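Hydroalkoxylation enzyme phnH (Penicillium herquei, PDB 6JJT) catalyses an enantioselective hydroalkoxylation that closes a prenylated phenalenone to (2'R)-atrovenetin in the biosynthesis of herqueinone-type phenalenones. Local coordinates at residues S45-G57 with V69-D81. Residues are numbered along the deposited sequence; the frame is centred on the assembly and turned at random.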
# COMPACT_ATOMS: atom_id res chain seq x y z
N SER D 45 -7.78 14.63 14.43
CA SER D 45 -7.33 16.01 14.20
C SER D 45 -8.45 16.70 13.43
O SER D 45 -9.42 16.02 13.02
CB SER D 45 -6.09 16.03 13.36
OG SER D 45 -6.44 15.60 12.05
N ASP D 46 -8.31 18.01 13.16
CA ASP D 46 -9.42 18.68 12.49
C ASP D 46 -9.69 18.06 11.12
O ASP D 46 -10.83 17.99 10.70
CB ASP D 46 -9.25 20.20 12.33
CG ASP D 46 -10.58 20.90 12.06
OD1 ASP D 46 -11.41 20.97 13.01
OD2 ASP D 46 -10.81 21.33 10.90
N ALA D 47 -8.62 17.64 10.44
CA ALA D 47 -8.69 17.15 9.07
C ALA D 47 -9.35 15.77 8.96
O ALA D 47 -10.02 15.53 7.93
CB ALA D 47 -7.29 17.12 8.49
N GLN D 48 -9.12 14.85 9.94
CA GLN D 48 -9.66 13.50 9.85
C GLN D 48 -9.53 12.69 11.14
O GLN D 48 -8.74 13.06 12.02
CB GLN D 48 -8.98 12.74 8.71
CG GLN D 48 -7.52 12.41 8.97
CD GLN D 48 -6.59 13.43 8.37
OE1 GLN D 48 -6.83 13.93 7.26
NE2 GLN D 48 -5.50 13.75 9.05
N ILE D 49 -10.34 11.60 11.26
CA ILE D 49 -10.32 10.56 12.30
C ILE D 49 -9.89 9.20 11.73
O ILE D 49 -10.58 8.62 10.89
CB ILE D 49 -11.69 10.33 12.96
CG1 ILE D 49 -12.14 11.62 13.63
CG2 ILE D 49 -11.67 9.15 13.93
CD1 ILE D 49 -10.94 12.47 13.85
N LYS D 50 -8.79 8.63 12.27
CA LYS D 50 -8.14 7.43 11.72
C LYS D 50 -8.21 6.30 12.75
O LYS D 50 -7.88 6.55 13.94
CB LYS D 50 -6.69 7.70 11.31
CG LYS D 50 -6.52 8.84 10.30
CD LYS D 50 -5.08 8.85 9.84
CE LYS D 50 -4.67 10.18 9.23
NZ LYS D 50 -3.26 10.04 8.76
N ALA D 51 -8.63 5.09 12.35
CA ALA D 51 -8.82 3.98 13.26
C ALA D 51 -8.31 2.69 12.64
O ALA D 51 -8.24 2.52 11.41
CB ALA D 51 -10.29 3.83 13.58
N LEU D 52 -7.96 1.76 13.53
CA LEU D 52 -7.66 0.39 13.16
C LEU D 52 -8.72 -0.51 13.81
O LEU D 52 -9.09 -0.22 14.98
CB LEU D 52 -6.26 -0.01 13.67
CG LEU D 52 -5.90 -1.50 13.46
CD1 LEU D 52 -4.40 -1.71 13.21
CD2 LEU D 52 -6.34 -2.39 14.63
N GLN D 53 -9.26 -1.50 13.08
CA GLN D 53 -10.29 -2.37 13.61
C GLN D 53 -10.00 -3.79 13.13
O GLN D 53 -9.83 -4.02 11.93
CB GLN D 53 -11.64 -1.91 13.10
CG GLN D 53 -12.80 -2.66 13.75
CD GLN D 53 -14.14 -2.00 13.54
OE1 GLN D 53 -14.42 -1.48 12.48
NE2 GLN D 53 -15.00 -2.06 14.55
N THR D 54 -9.96 -4.74 14.06
CA THR D 54 -9.75 -6.14 13.74
C THR D 54 -11.02 -6.74 13.12
O THR D 54 -12.14 -6.42 13.59
CB THR D 54 -9.30 -6.87 15.02
OG1 THR D 54 -8.03 -6.30 15.38
CG2 THR D 54 -9.15 -8.36 14.86
N LEU D 55 -10.88 -7.68 12.18
CA LEU D 55 -11.96 -8.53 11.72
C LEU D 55 -11.78 -9.84 12.49
O LEU D 55 -10.75 -10.47 12.36
CB LEU D 55 -11.89 -8.80 10.21
CG LEU D 55 -12.01 -7.61 9.25
CD1 LEU D 55 -12.66 -8.13 7.98
CD2 LEU D 55 -12.79 -6.44 9.81
N THR D 56 -12.74 -10.16 13.35
CA THR D 56 -12.60 -11.29 14.27
C THR D 56 -13.16 -12.59 13.71
O THR D 56 -12.85 -13.67 14.22
CB THR D 56 -13.15 -10.95 15.66
OG1 THR D 56 -14.51 -10.61 15.42
CG2 THR D 56 -12.40 -9.83 16.35
N GLY D 57 -13.95 -12.51 12.64
CA GLY D 57 -14.57 -13.70 12.10
C GLY D 57 -15.66 -13.28 11.12
O GLY D 57 -15.80 -12.09 10.78
N VAL D 69 -14.32 -16.26 7.81
CA VAL D 69 -13.21 -15.34 7.83
C VAL D 69 -12.37 -15.72 9.05
O VAL D 69 -12.86 -15.74 10.19
CB VAL D 69 -13.73 -13.89 7.96
CG1 VAL D 69 -12.60 -12.91 8.24
CG2 VAL D 69 -14.53 -13.45 6.74
N ILE D 70 -11.09 -16.00 8.81
CA ILE D 70 -10.11 -16.37 9.82
C ILE D 70 -9.65 -15.16 10.64
O ILE D 70 -9.38 -15.25 11.84
CB ILE D 70 -8.90 -17.05 9.14
CG1 ILE D 70 -9.31 -18.38 8.49
CG2 ILE D 70 -7.71 -17.20 10.07
CD1 ILE D 70 -9.90 -19.39 9.44
N GLY D 71 -9.51 -14.02 9.95
CA GLY D 71 -8.99 -12.85 10.63
C GLY D 71 -8.59 -11.82 9.59
O GLY D 71 -8.53 -12.12 8.41
N GLY D 72 -8.40 -10.60 10.04
CA GLY D 72 -7.83 -9.55 9.20
C GLY D 72 -7.92 -8.23 9.92
O GLY D 72 -8.26 -8.20 11.11
N THR D 73 -7.54 -7.15 9.27
CA THR D 73 -7.52 -5.82 9.85
C THR D 73 -8.00 -4.81 8.83
O THR D 73 -7.66 -4.90 7.64
CB THR D 73 -6.09 -5.44 10.28
OG1 THR D 73 -5.65 -6.36 11.28
CG2 THR D 73 -5.92 -4.01 10.76
N ALA D 74 -8.78 -3.82 9.28
CA ALA D 74 -9.25 -2.69 8.48
C ALA D 74 -8.68 -1.39 9.03
O ALA D 74 -8.65 -1.19 10.25
CB ALA D 74 -10.75 -2.60 8.53
N LEU D 75 -8.18 -0.52 8.16
CA LEU D 75 -7.77 0.83 8.53
C LEU D 75 -8.72 1.81 7.90
O LEU D 75 -9.04 1.67 6.69
CB LEU D 75 -6.36 1.09 7.97
CG LEU D 75 -5.21 0.29 8.59
CD1 LEU D 75 -3.89 0.60 7.88
CD2 LEU D 75 -5.05 0.59 10.07
N SER D 76 -9.25 2.76 8.66
CA SER D 76 -10.26 3.64 8.09
C SER D 76 -9.89 5.08 8.42
O SER D 76 -9.26 5.37 9.43
CB SER D 76 -11.61 3.30 8.60
OG SER D 76 -11.64 3.47 10.01
N THR D 77 -10.24 5.99 7.53
CA THR D 77 -10.09 7.42 7.79
C THR D 77 -11.38 8.16 7.44
O THR D 77 -11.82 8.06 6.27
CB THR D 77 -8.98 8.01 6.92
OG1 THR D 77 -7.74 7.43 7.33
CG2 THR D 77 -8.83 9.52 7.09
N ARG D 78 -11.93 8.85 8.43
CA ARG D 78 -13.08 9.71 8.20
C ARG D 78 -12.55 11.13 8.12
O ARG D 78 -12.05 11.63 9.11
CB ARG D 78 -14.03 9.62 9.39
CG ARG D 78 -15.28 10.48 9.17
CD ARG D 78 -16.27 10.65 10.30
NE ARG D 78 -17.05 9.45 10.61
CZ ARG D 78 -18.20 9.12 10.01
NH1 ARG D 78 -18.83 8.01 10.37
NH2 ARG D 78 -18.70 9.90 9.06
N GLY D 79 -12.69 11.80 6.95
CA GLY D 79 -12.16 13.16 6.81
C GLY D 79 -13.18 14.19 7.29
O GLY D 79 -14.37 13.87 7.40
N ALA D 80 -12.70 15.42 7.59
CA ALA D 80 -13.56 16.55 7.90
C ALA D 80 -14.53 16.82 6.74
O ALA D 80 -15.61 17.38 6.94
CB ALA D 80 -12.73 17.78 8.20
N ASP D 81 -14.13 16.43 5.52
CA ASP D 81 -14.92 16.65 4.31
C ASP D 81 -16.07 15.65 4.21
O ASP D 81 -16.85 15.76 3.27
CB ASP D 81 -14.04 16.59 3.06
CG ASP D 81 -13.51 15.21 2.71
OD1 ASP D 81 -13.60 14.29 3.56
OD2 ASP D 81 -12.96 15.10 1.60
O HOH W 1 -11.09 16.42 4.88
O HOH W 2 -12.07 6.10 11.05
O HOH W 3 -10.87 0.81 10.85
O HOH W 4 -6.26 -6.44 13.67
O HOH W 5 -8.33 -10.94 13.32
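The carbonyl oxygen of A51 is gripped from two directions: S76 N donates to A51 O at 2.9 Å, and a water adds a weak bond. That same water also donates to A74 O and is hydrogen-bonded to the hydroxyl of S76. The OG of S76 stands between its own backbone N and carbonyl carbon (chi1 62°), beside the CB of A51 and 3.8 Å from it, where it is also hydrogen-bonded to a second water that donates to I49 O. Side-chain hydroxyl and solvent thus supplement the main-chain pairing on the face carrying I49, A51, Q53, A74 and S76. The pairing itself is regular from I49–R78 through A51–S76 to Q53–A74, two N-H···O bonds per pair; the 2.7 Å bond from I49 N to R78 O is nearly straight, at 166°. At L55–G72, L55 N still donates to G72 O in a nearly straight bond, while the return bond from G72 N to L55 O is weak and a water joins the same two atoms.

The face carrying Q48, K50, L52, T54, T73, L75 and T77 mixes apolar and polar contacts. L52, its CG anti to the backbone N (chi1 174°), runs obliquely across T73, CG to CG2 3.7 Å, and its CB meets CD2 of L75 at 3.8 Å. K50 lies alongside T77, its CG 3.5 Å from T77 OG1, whereas the T77 methyl CG2 comes 3.6 Å from Q48 CB. This face also meets the assembly: T73 OG1 bonds T73 OG1 of the second subunit, and the Q48 amide pairs with Q48 of the third.

The two segments belong to the antiparallel beta hairpin of strands 48-61 and 67-79; strand 26-44 pairs with the other edge of 48-61, within the closed eight-stranded, up-and-down barrel, consistent with the AOC-barrel clan of DUF3237.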